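PDB 4XHC: alpha-L-rhamnosidase from Klebsiella oxytoca, which hydrolyses terminal non-reducing alpha-L-rhamnose residues from alpha-L-rhamnosides, as a two-domain member of glycoside hydrolase family 78. Local coordinates for residues A[533-536]-A[537-541]; A[111-115]-A[116-120]; A[461-465]-A[466-470]. All blocks are in the same frame, centred on the assembly; numbering follows the deposited sequence.

Interaction 1 of 3, residues A[533-536]-A[537-541]; sequences TPAW and FIRQY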
ATOM      1  N   THR A 533      14.296  -1.435  33.601  1.00 51.54           N
ATOM      2  CA  THR A 533      14.762  -2.082  34.823  1.00 52.70           C
ATOM      3  C   THR A 533      14.509  -1.303  36.111  1.00 53.45           C
ATOM      4  O   THR A 533      14.491  -1.903  37.185  1.00 56.15           O
ATOM      5  CB  THR A 533      16.253  -2.427  34.747  1.00 52.29           C
ATOM      6  OG1 THR A 533      16.974  -1.323  34.196  1.00 52.97           O
ATOM      7  CG2 THR A 533      16.461  -3.647  33.882  1.00 52.32           C
ATOM      8  N   PRO A 534      14.315   0.023  36.031  1.00 52.61           N
ATOM      9  CA  PRO A 534      13.949   0.713  37.267  1.00 53.49           C
ATOM     10  C   PRO A 534      12.790   0.068  38.037  1.00 55.59           C
ATOM     11  O   PRO A 534      12.769   0.108  39.269  1.00 55.38           O
ATOM     12  CB  PRO A 534      13.569   2.099  36.775  1.00 53.62           C
ATOM     13  CG  PRO A 534      14.507   2.321  35.639  1.00 53.51           C
ATOM     14  CD  PRO A 534      14.670   0.982  34.970  1.00 52.59           C
ATOM     15  N   ALA A 535      11.839  -0.523  37.322  1.00 56.09           N
ATOM     16  CA  ALA A 535      10.784  -1.287  37.973  1.00 58.51           C
ATOM     17  C   ALA A 535      11.360  -2.397  38.872  1.00 58.61           C
ATOM     18  O   ALA A 535      10.893  -2.597  39.996  1.00 59.12           O
ATOM     19  CB  ALA A 535       9.838  -1.872  36.935  1.00 59.43           C
ATOM     20  N   TRP A 536      12.384  -3.097  38.380  1.00 56.71           N
ATOM     21  CA  TRP A 536      13.047  -4.147  39.161  1.00 57.06           C
ATOM     22  C   TRP A 536      13.787  -3.564  40.364  1.00 56.53           C
ATOM     23  O   TRP A 536      13.586  -4.012  41.488  1.00 56.33           O
ATOM     24  CB  TRP A 536      14.013  -4.962  38.289  1.00 56.35           C
ATOM     25  CG  TRP A 536      14.674  -6.108  39.014  1.00 57.59           C
ATOM     26  CD1 TRP A 536      14.084  -7.269  39.428  1.00 60.87           C
ATOM     27  CD2 TRP A 536      16.043  -6.201  39.400  1.00 57.12           C
ATOM     28  NE1 TRP A 536      15.001  -8.076  40.056  1.00 61.20           N
ATOM     29  CE2 TRP A 536      16.214  -7.443  40.047  1.00 59.16           C
ATOM     30  CE3 TRP A 536      17.146  -5.357  39.260  1.00 56.66           C
ATOM     31  CZ2 TRP A 536      17.443  -7.857  40.556  1.00 59.37           C
ATOM     32  CZ3 TRP A 536      18.373  -5.777  39.765  1.00 57.59           C
ATOM     33  CH2 TRP A 536      18.506  -7.015  40.406  1.00 58.06           C
ATOM     34  N   PHE A 537      14.630  -2.563  40.126  1.00 54.88           N
ATOM     35  CA  PHE A 537      15.359  -1.906  41.214  1.00 54.91           C
ATOM     36  C   PHE A 537      14.405  -1.392  42.293  1.00 56.74           C
ATOM     37  O   PHE A 537      14.634  -1.587  43.491  1.00 59.31           O
ATOM     38  CB  PHE A 537      16.198  -0.735  40.692  1.00 53.04           C
ATOM     39  CG  PHE A 537      17.371  -1.149  39.851  1.00 51.92           C
ATOM     40  CD1 PHE A 537      18.350  -1.993  40.362  1.00 52.67           C
ATOM     41  CD2 PHE A 537      17.517  -0.670  38.554  1.00 50.74           C
ATOM     42  CE1 PHE A 537      19.436  -2.368  39.589  1.00 52.08           C
ATOM     43  CE2 PHE A 537      18.600  -1.041  37.775  1.00 49.89           C
ATOM     44  CZ  PHE A 537      19.561  -1.888  38.293  1.00 50.55           C
ATOM     45  N   ILE A 538      13.337  -0.732  41.863  1.00 56.48           N
ATOM     46  CA  ILE A 538      12.415  -0.107  42.793  1.00 58.58           C
ATOM     47  C   ILE A 538      11.706  -1.173  43.623  1.00 61.49           C
ATOM     48  O   ILE A 538      11.622  -1.052  44.844  1.00 63.94           O
ATOM     49  CB  ILE A 538      11.426   0.825  42.058  1.00 57.92           C
ATOM     50  CG1 ILE A 538      12.175   2.069  41.568  1.00 56.63           C
ATOM     51  CG2 ILE A 538      10.281   1.253  42.968  1.00 59.89           C
ATOM     52  CD1 ILE A 538      11.473   2.808  40.455  1.00 56.55           C
ATOM     53  N   ARG A 539      11.239  -2.229  42.964  1.00 62.72           N
ATOM     54  CA  ARG A 539      10.488  -3.291  43.640  1.00 65.38           C
ATOM     55  C   ARG A 539      11.370  -4.246  44.441  1.00 66.04           C
ATOM     56  O   ARG A 539      11.064  -4.552  45.584  1.00 68.98           O
ATOM     57  CB  ARG A 539       9.647  -4.077  42.631  1.00 66.49           C
ATOM     58  CG  ARG A 539       8.479  -3.283  42.072  1.00 67.58           C
ATOM     59  CD  ARG A 539       8.011  -3.827  40.736  1.00 67.76           C
ATOM     60  NE  ARG A 539       7.018  -2.949  40.122  1.00 67.91           N
ATOM     61  CZ  ARG A 539       5.710  -3.183  40.079  1.00 70.47           C
ATOM     62  NH1 ARG A 539       5.184  -4.283  40.603  1.00 73.28           N
ATOM     63  NH2 ARG A 539       4.913  -2.306  39.489  1.00 71.18           N
ATOM     64  N   GLN A 540      12.464  -4.704  43.845  1.00 65.25           N
ATOM     65  CA  GLN A 540      13.355  -5.677  44.483  1.00 65.84           C
ATOM     66  C   GLN A 540      14.118  -5.096  45.670  1.00 65.77           C
ATOM     67  O   GLN A 540      14.326  -5.795  46.650  1.00 67.49           O
ATOM     68  CB  GLN A 540      14.355  -6.231  43.456  1.00 64.87           C
ATOM     69  CG  GLN A 540      15.188  -7.414  43.932  1.00 65.25           C
ATOM     70  CD  GLN A 540      14.363  -8.645  44.204  1.00 67.41           C
ATOM     71  OE1 GLN A 540      13.310  -8.856  43.608  1.00 69.26           O
ATOM     72  NE2 GLN A 540      14.842  -9.471  45.103  1.00 69.49           N
ATOM     73  N   TYR A 541      14.549  -3.837  45.579  1.00 65.28           N
ATOM     74  CA  TYR A 541      15.319  -3.200  46.661  1.00 66.45           C
ATOM     75  C   TYR A 541      14.483  -2.283  47.550  1.00 68.62           C
ATOM     76  O   TYR A 541      15.006  -1.661  48.477  1.00 67.61           O
ATOM     77  CB  TYR A 541      16.512  -2.438  46.090  1.00 64.04           C
ATOM     78  CG  TYR A 541      17.526  -3.350  45.447  1.00 64.33           C
ATOM     79  CD1 TYR A 541      17.353  -3.795  44.144  1.00 64.21           C
ATOM     80  CD2 TYR A 541      18.656  -3.785  46.145  1.00 65.38           C
ATOM     81  CE1 TYR A 541      18.277  -4.633  43.543  1.00 63.79           C
ATOM     82  CE2 TYR A 541      19.582  -4.623  45.552  1.00 65.08           C
ATOM     83  CZ  TYR A 541      19.382  -5.040  44.249  1.00 64.58           C
ATOM     84  OH  TYR A 541      20.275  -5.868  43.634  1.00 64.62           O
TER
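W536, F537 and Y541 form an aromatic cluster on residues 533-541, which carry helix 534-540, the last helix of the six-hairpin catalytic domain, an (alpha/alpha)6 barrel as in other GH78 enzymes. The helical bonds F537 N to T533 O, I538 N to P534 O, R539 N to A535 O and Q540 N to W536 O give the spacing on which the side chains meet. F537 also packs on I473 and L477 of helix 466-478, while P534 and A535 touch helix 214-230, so the short helix sits wedged among its neighbours. R539 runs out extended to a salt bridge with D220, its NH1 bonding P207 O. With CG anti to the backbone N (chi1 -177°), the W536 indole swings out over the following turn. Q540 CB sits over one face of the indole, in a CH-pi contact 4.0 Å from the centroid of the W536 five-membered ring. Y541 brings its ring edge toward a W536 face, an edge-to-face pair with planes at 86° and Y541 CE1 3.9 Å from W536 CH2. F537 looks back one turn, its CD2 3.5 Å from T533 O, and meets the six-membered part of W536 obliquely, W536 CZ3 lying 3.6 Å from F537 CE1.

Interaction 2 of 3, residues A[111-115]-A[116-120]; sequences CQSAG and SPPDA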
ATOM      1  N   CYS A 111     -15.043   4.421   6.975  1.00 58.95           N
ATOM      2  CA  CYS A 111     -15.216   5.693   6.291  1.00 62.11           C
ATOM      3  C   CYS A 111     -16.216   5.586   5.146  1.00 60.76           C
ATOM      4  O   CYS A 111     -16.497   4.496   4.662  1.00 58.67           O
ATOM      5  CB  CYS A 111     -13.865   6.236   5.796  1.00 64.87           C
ATOM      6  SG  CYS A 111     -13.046   5.258   4.517  1.00 67.28           S
ATOM      7  N   GLN A 112     -16.731   6.740   4.725  1.00 60.43           N
ATOM      8  CA  GLN A 112     -17.833   6.814   3.772  1.00 61.16           C
ATOM      9  C   GLN A 112     -17.814   8.088   2.937  1.00 59.21           C
ATOM     10  O   GLN A 112     -17.137   9.057   3.261  1.00 57.79           O
ATOM     11  CB  GLN A 112     -19.164   6.738   4.524  1.00 64.02           C
ATOM     12  CG  GLN A 112     -19.352   7.849   5.539  1.00 65.20           C
ATOM     13  CD  GLN A 112     -20.606   7.677   6.359  1.00 67.81           C
ATOM     14  OE1 GLN A 112     -20.876   6.602   6.880  1.00 69.51           O
ATOM     15  NE2 GLN A 112     -21.381   8.743   6.483  1.00 70.09           N
ATOM     16  N   SER A 113     -18.597   8.071   1.867  1.00 59.81           N
ATOM     17  CA  SER A 113     -18.652   9.174   0.905  1.00 59.96           C
ATOM     18  C   SER A 113     -19.549  10.305   1.397  1.00 59.79           C
ATOM     19  O   SER A 113     -20.443  10.081   2.203  1.00 61.06           O
ATOM     20  CB  SER A 113     -19.142   8.638  -0.453  1.00 60.82           C
ATOM     21  OG  SER A 113     -19.872   9.604  -1.189  1.00 65.21           O
ATOM     22  N   ALA A 114     -19.285  11.520   0.917  1.00 60.80           N
ATOM     23  CA  ALA A 114     -20.222  12.661   1.029  1.00 61.64           C
ATOM     24  C   ALA A 114     -20.235  13.465  -0.284  1.00 61.37           C
ATOM     25  O   ALA A 114     -19.198  13.604  -0.944  1.00 59.79           O
ATOM     26  CB  ALA A 114     -19.841  13.561   2.201  1.00 60.89           C
ATOM     27  N   GLY A 115     -21.398  13.990  -0.653  1.00 61.22           N
ATOM     28  CA  GLY A 115     -21.534  14.815  -1.855  1.00 62.53           C
ATOM     29  C   GLY A 115     -22.218  14.039  -2.962  1.00 64.55           C
ATOM     30  O   GLY A 115     -23.271  13.471  -2.754  1.00 68.55           O
ATOM     31  N   SER A 116     -21.627  14.010  -4.149  1.00 67.11           N
ATOM     32  CA  SER A 116     -22.155  13.189  -5.250  1.00 68.36           C
ATOM     33  C   SER A 116     -21.834  11.696  -5.019  1.00 69.00           C
ATOM     34  O   SER A 116     -21.098  11.342  -4.073  1.00 69.55           O
ATOM     35  CB  SER A 116     -21.588  13.661  -6.606  1.00 69.10           C
ATOM     36  OG  SER A 116     -22.147  14.904  -7.008  1.00 68.81           O
ATOM     37  N   PRO A 117     -22.396  10.812  -5.873  1.00 68.52           N
ATOM     38  CA  PRO A 117     -21.990   9.409  -5.799  1.00 66.46           C
ATOM     39  C   PRO A 117     -20.513   9.288  -6.141  1.00 65.11           C
ATOM     40  O   PRO A 117     -20.092   9.853  -7.149  1.00 65.93           O
ATOM     41  CB  PRO A 117     -22.845   8.731  -6.876  1.00 67.63           C
ATOM     42  CG  PRO A 117     -23.998   9.658  -7.112  1.00 69.44           C
ATOM     43  CD  PRO A 117     -23.475  11.033  -6.858  1.00 69.28           C
ATOM     44  N   PRO A 118     -19.735   8.558  -5.321  1.00 61.94           N
ATOM     45  CA  PRO A 118     -18.275   8.508  -5.513  1.00 61.18           C
ATOM     46  C   PRO A 118     -17.836   7.903  -6.862  1.00 60.54           C
ATOM     47  O   PRO A 118     -18.145   6.748  -7.160  1.00 61.65           O
ATOM     48  CB  PRO A 118     -17.778   7.667  -4.325  1.00 59.71           C
ATOM     49  CG  PRO A 118     -18.963   6.888  -3.870  1.00 60.85           C
ATOM     50  CD  PRO A 118     -20.195   7.673  -4.240  1.00 61.18           C
ATOM     51  N   ASP A 119     -17.095   8.684  -7.649  1.00 60.12           N
ATOM     52  CA  ASP A 119     -16.755   8.318  -9.030  1.00 58.94           C
ATOM     53  C   ASP A 119     -15.273   8.013  -9.255  1.00 54.49           C
ATOM     54  O   ASP A 119     -14.808   8.024 -10.389  1.00 54.70           O
ATOM     55  CB  ASP A 119     -17.222   9.416 -10.011  1.00 60.89           C
ATOM     56  CG  ASP A 119     -16.499  10.741  -9.805  1.00 60.98           C
ATOM     57  OD1 ASP A 119     -15.784  10.869  -8.790  1.00 61.07           O
ATOM     58  OD2 ASP A 119     -16.658  11.651 -10.648  1.00 62.13           O
ATOM     59  N   ALA A 120     -14.539   7.732  -8.187  1.00 51.64           N
ATOM     60  CA  ALA A 120     -13.146   7.304  -8.313  1.00 50.31           C
ATOM     61  C   ALA A 120     -12.656   6.673  -7.013  1.00 47.82           C
ATOM     62  O   ALA A 120     -13.225   6.913  -5.969  1.00 48.39           O
ATOM     63  CB  ALA A 120     -12.266   8.486  -8.692  1.00 50.23           C
TER
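The pyrrolidine ring of P118 turns its CG-CD side to S113 across a surface turn, and its CG and CD atoms make the contact. P118 CG lies 3.8 Å from S113 CB, and P118 CD lies 3.6 Å from S113 OG. The serine hydroxyl thus rests against the proline's carbons; S113 OG is also 3.6 Å from S116 O, and no hydrogen bond joins the two segments. Between the two sides the chain reverses at G115, whose backbone (phi 105°, psi -129°) would press a beta carbon against the carbonyl O of A114. The peptide then leads into P117 and P118, both in polyproline-like conformations, which carry the chain back until P118 comes alongside S113. S116 stands at the outer bend: its OG lies beside the backbone N (chi1 -72°) and is hydrogen-bonded to D298 OD2 of the second subunit. P117 packs on that same D298 of the second subunit, and A120 on W150 of the second subunit. Within the chain, backbone bonds of A114 with R188 and of S116 with K186 hold the bend against the neighbouring strand 187-200 and the loop before it, and D119 OD1 is tied to S184 OG. The arrangement is a short, proline-containing connection at the surface of the N-terminal beta domain, about 45 Å from the centre of the chain to its own centre: it leaves strand 106-115 of the four-stranded antiparallel sheet and leads to strand 122-129 of the six-stranded one, a sheet-to-sheet link consistent with a beta-sandwich.

Interaction 3 of 3, residues A[461-465]-A[466-470]; sequences VAMNT and PYLRH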
ATOM      1  N   VAL A 461      34.705   8.535  27.629  1.00 57.80           N
ATOM      2  CA  VAL A 461      33.829   7.768  26.749  1.00 57.17           C
ATOM      3  C   VAL A 461      32.558   7.410  27.505  1.00 55.62           C
ATOM      4  O   VAL A 461      32.563   6.520  28.375  1.00 57.05           O
ATOM      5  CB  VAL A 461      34.522   6.499  26.214  1.00 56.16           C
ATOM      6  CG1 VAL A 461      33.560   5.682  25.352  1.00 58.47           C
ATOM      7  CG2 VAL A 461      35.755   6.870  25.410  1.00 55.81           C
ATOM      8  N   ALA A 462      31.478   8.095  27.155  1.00 59.23           N
ATOM      9  CA  ALA A 462      30.268   8.096  27.962  1.00 57.07           C
ATOM     10  C   ALA A 462      29.329   6.953  27.612  1.00 53.47           C
ATOM     11  O   ALA A 462      29.532   6.253  26.615  1.00 50.38           O
ATOM     12  CB  ALA A 462      29.546   9.422  27.798  1.00 57.34           C
ATOM     13  N   MET A 463      28.311   6.788  28.458  1.00 51.04           N
ATOM     14  CA  MET A 463      27.257   5.803  28.256  1.00 50.39           C
ATOM     15  C   MET A 463      26.163   6.363  27.337  1.00 50.24           C
ATOM     16  O   MET A 463      25.745   7.509  27.503  1.00 53.26           O
ATOM     17  CB  MET A 463      26.620   5.449  29.596  1.00 50.45           C
ATOM     18  CG  MET A 463      27.594   4.960  30.662  1.00 51.12           C
ATOM     19  SD  MET A 463      26.773   4.573  32.223  1.00 48.58           S
ATOM     20  CE  MET A 463      26.655   6.219  32.924  1.00 50.12           C
ATOM     21  N   ASN A 464      25.698   5.557  26.386  1.00 47.81           N
ATOM     22  CA  ASN A 464      24.693   6.006  25.425  1.00 46.48           C
ATOM     23  C   ASN A 464      23.322   5.355  25.564  1.00 45.58           C
ATOM     24  O   ASN A 464      22.395   5.765  24.878  1.00 45.78           O
ATOM     25  CB  ASN A 464      25.185   5.762  24.000  1.00 46.80           C
ATOM     26  CG  ASN A 464      26.142   6.830  23.510  1.00 49.18           C
ATOM     27  OD1 ASN A 464      26.306   7.887  24.126  1.00 51.56           O
ATOM     28  ND2 ASN A 464      26.792   6.552  22.389  1.00 50.20           N
ATOM     29  N   THR A 465      23.170   4.355  26.425  1.00 44.70           N
ATOM     30  CA  THR A 465      21.897   3.637  26.509  1.00 44.97           C
ATOM     31  C   THR A 465      21.454   3.378  27.947  1.00 45.45           C
ATOM     32  O   THR A 465      22.281   3.248  28.844  1.00 47.64           O
ATOM     33  CB  THR A 465      21.970   2.284  25.775  1.00 44.30           C
ATOM     34  OG1 THR A 465      23.006   1.476  26.350  1.00 43.38           O
ATOM     35  CG2 THR A 465      22.259   2.495  24.307  1.00 44.42           C
ATOM     36  N   PRO A 466      20.139   3.306  28.178  1.00 44.45           N
ATOM     37  CA  PRO A 466      19.708   2.862  29.488  1.00 44.80           C
ATOM     38  C   PRO A 466      20.134   1.417  29.786  1.00 44.29           C
ATOM     39  O   PRO A 466      20.145   1.013  30.944  1.00 46.52           O
ATOM     40  CB  PRO A 466      18.186   2.984  29.417  1.00 44.38           C
ATOM     41  CG  PRO A 466      17.925   3.961  28.336  1.00 43.90           C
ATOM     42  CD  PRO A 466      19.004   3.717  27.341  1.00 44.43           C
ATOM     43  N   TYR A 467      20.472   0.647  28.755  1.00 43.42           N
ATOM     44  CA  TYR A 467      21.042  -0.698  28.936  1.00 43.32           C
ATOM     45  C   TYR A 467      22.327  -0.653  29.774  1.00 43.06           C
ATOM     46  O   TYR A 467      22.460  -1.376  30.757  1.00 41.19           O
ATOM     47  CB  TYR A 467      21.326  -1.332  27.566  1.00 43.12           C
ATOM     48  CG  TYR A 467      22.002  -2.680  27.601  1.00 43.11           C
ATOM     49  CD1 TYR A 467      21.304  -3.812  27.971  1.00 44.62           C
ATOM     50  CD2 TYR A 467      23.328  -2.824  27.229  1.00 43.97           C
ATOM     51  CE1 TYR A 467      21.903  -5.060  28.000  1.00 46.15           C
ATOM     52  CE2 TYR A 467      23.942  -4.064  27.251  1.00 46.52           C
ATOM     53  CZ  TYR A 467      23.223  -5.188  27.642  1.00 47.60           C
ATOM     54  OH  TYR A 467      23.815  -6.440  27.666  1.00 49.07           O
ATOM     55  N   LEU A 468      23.270   0.197  29.377  1.00 42.81           N
ATOM     56  CA  LEU A 468      24.522   0.315  30.111  1.00 43.60           C
ATOM     57  C   LEU A 468      24.305   1.007  31.444  1.00 44.44           C
ATOM     58  O   LEU A 468      24.973   0.700  32.423  1.00 46.64           O
ATOM     59  CB  LEU A 468      25.582   1.055  29.301  1.00 43.17           C
ATOM     60  CG  LEU A 468      26.966   1.128  29.945  1.00 43.84           C
ATOM     61  CD1 LEU A 468      27.431  -0.250  30.374  1.00 45.07           C
ATOM     62  CD2 LEU A 468      27.964   1.734  28.977  1.00 44.85           C
ATOM     63  N   ARG A 469      23.365   1.934  31.490  1.00 45.02           N
ATOM     64  CA  ARG A 469      23.072   2.632  32.735  1.00 46.19           C
ATOM     65  C   ARG A 469      22.526   1.688  33.784  1.00 46.20           C
ATOM     66  O   ARG A 469      22.793   1.862  34.964  1.00 48.18           O
ATOM     67  CB  ARG A 469      22.064   3.740  32.490  1.00 46.65           C
ATOM     68  CG  ARG A 469      22.622   4.869  31.647  1.00 46.77           C
ATOM     69  CD  ARG A 469      22.870   6.096  32.489  1.00 47.11           C
ATOM     70  NE  ARG A 469      23.359   7.204  31.681  1.00 49.21           N
ATOM     71  CZ  ARG A 469      23.581   8.423  32.162  1.00 50.73           C
ATOM     72  NH1 ARG A 469      23.348   8.671  33.441  1.00 53.14           N
ATOM     73  NH2 ARG A 469      24.016   9.394  31.371  1.00 50.54           N
ATOM     74  N   HIS A 470      21.752   0.698  33.357  1.00 45.42           N
ATOM     75  CA  HIS A 470      21.268  -0.326  34.274  1.00 46.28           C
ATOM     76  C   HIS A 470      22.410  -0.906  35.088  1.00 46.06           C
ATOM     77  O   HIS A 470      22.282  -1.119  36.292  1.00 47.85           O
ATOM     78  CB  HIS A 470      20.588  -1.457  33.511  1.00 46.75           C
ATOM     79  CG  HIS A 470      20.474  -2.723  34.298  1.00 48.05           C
ATOM     80  ND1 HIS A 470      19.431  -2.962  35.165  1.00 49.28           N
ATOM     81  CD2 HIS A 470      21.277  -3.809  34.361  1.00 47.61           C
ATOM     82  CE1 HIS A 470      19.593  -4.147  35.723  1.00 50.23           C
ATOM     83  NE2 HIS A 470      20.705  -4.680  35.251  1.00 49.61           N
TER
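Hydrogen bonds tie T465 to the turn that follows it. T465 OG1 accepts from L468 N at 3.3 Å, with a fairly straight N-H...O angle of 162°, and T465 O accepts from R469 N at 3.1 Å. The side-chain bond depends on chi1 59°, which sets OG1 between the backbone N and the carbonyl carbon, next to the first turn. The same OG1 is hydrogen-bonded to D360 OD1, so two partners grip this buried hydroxyl, and D360 also bonds N464 N through OD2. This is an N-cap: T465 closes the start of helix 466-478, with P466 as the first residue of the helix, in the six-hairpin catalytic domain. Van der Waals packing supplies the second kind of contact. M463 and L468 cross at about a right angle, M463 CG 3.7 Å from L468 CD2, and both side chains also touch helix 430-438, M463 through W430 and I434, L468 through A431. Y467 CB lies 3.5 Å from T465 OG1, the two side chains running side by side, but its ring leads on to stack with W530, a residue of the rhamnose pocket, and to touch Y304, another. The same packing extends to R469: M463, bent at its last torsion (chi3 -82°), places CE 3.6 Å above one face of the R469 guanidinium and toward its rim. R469 in turn touches Q488, Y492 and W493 of helix 482-498.

Along the chain the order is interaction 2, interaction 3, interaction 1. Interactions 1 and 3 belong to the catalytic domain, their centres about 18 Å apart, and they touch: H470 of helix 466-478 probably hydrogen-bonds through ND1 to T533 OG1 (3.1 Å), and its ring meets that of F537. The early part of helix 466-478 is thereby joined to the N-terminal end of helix 534-540, with the side chains of Y467 and T533 about 6 Å and 12 Å from the bound rhamnose. Interaction 2 lies in the N-terminal beta domain, its centre about 55 Å from that of interaction 1. It meets the second subunit, whereas no other chain of the assembly touches interactions 1 and 3.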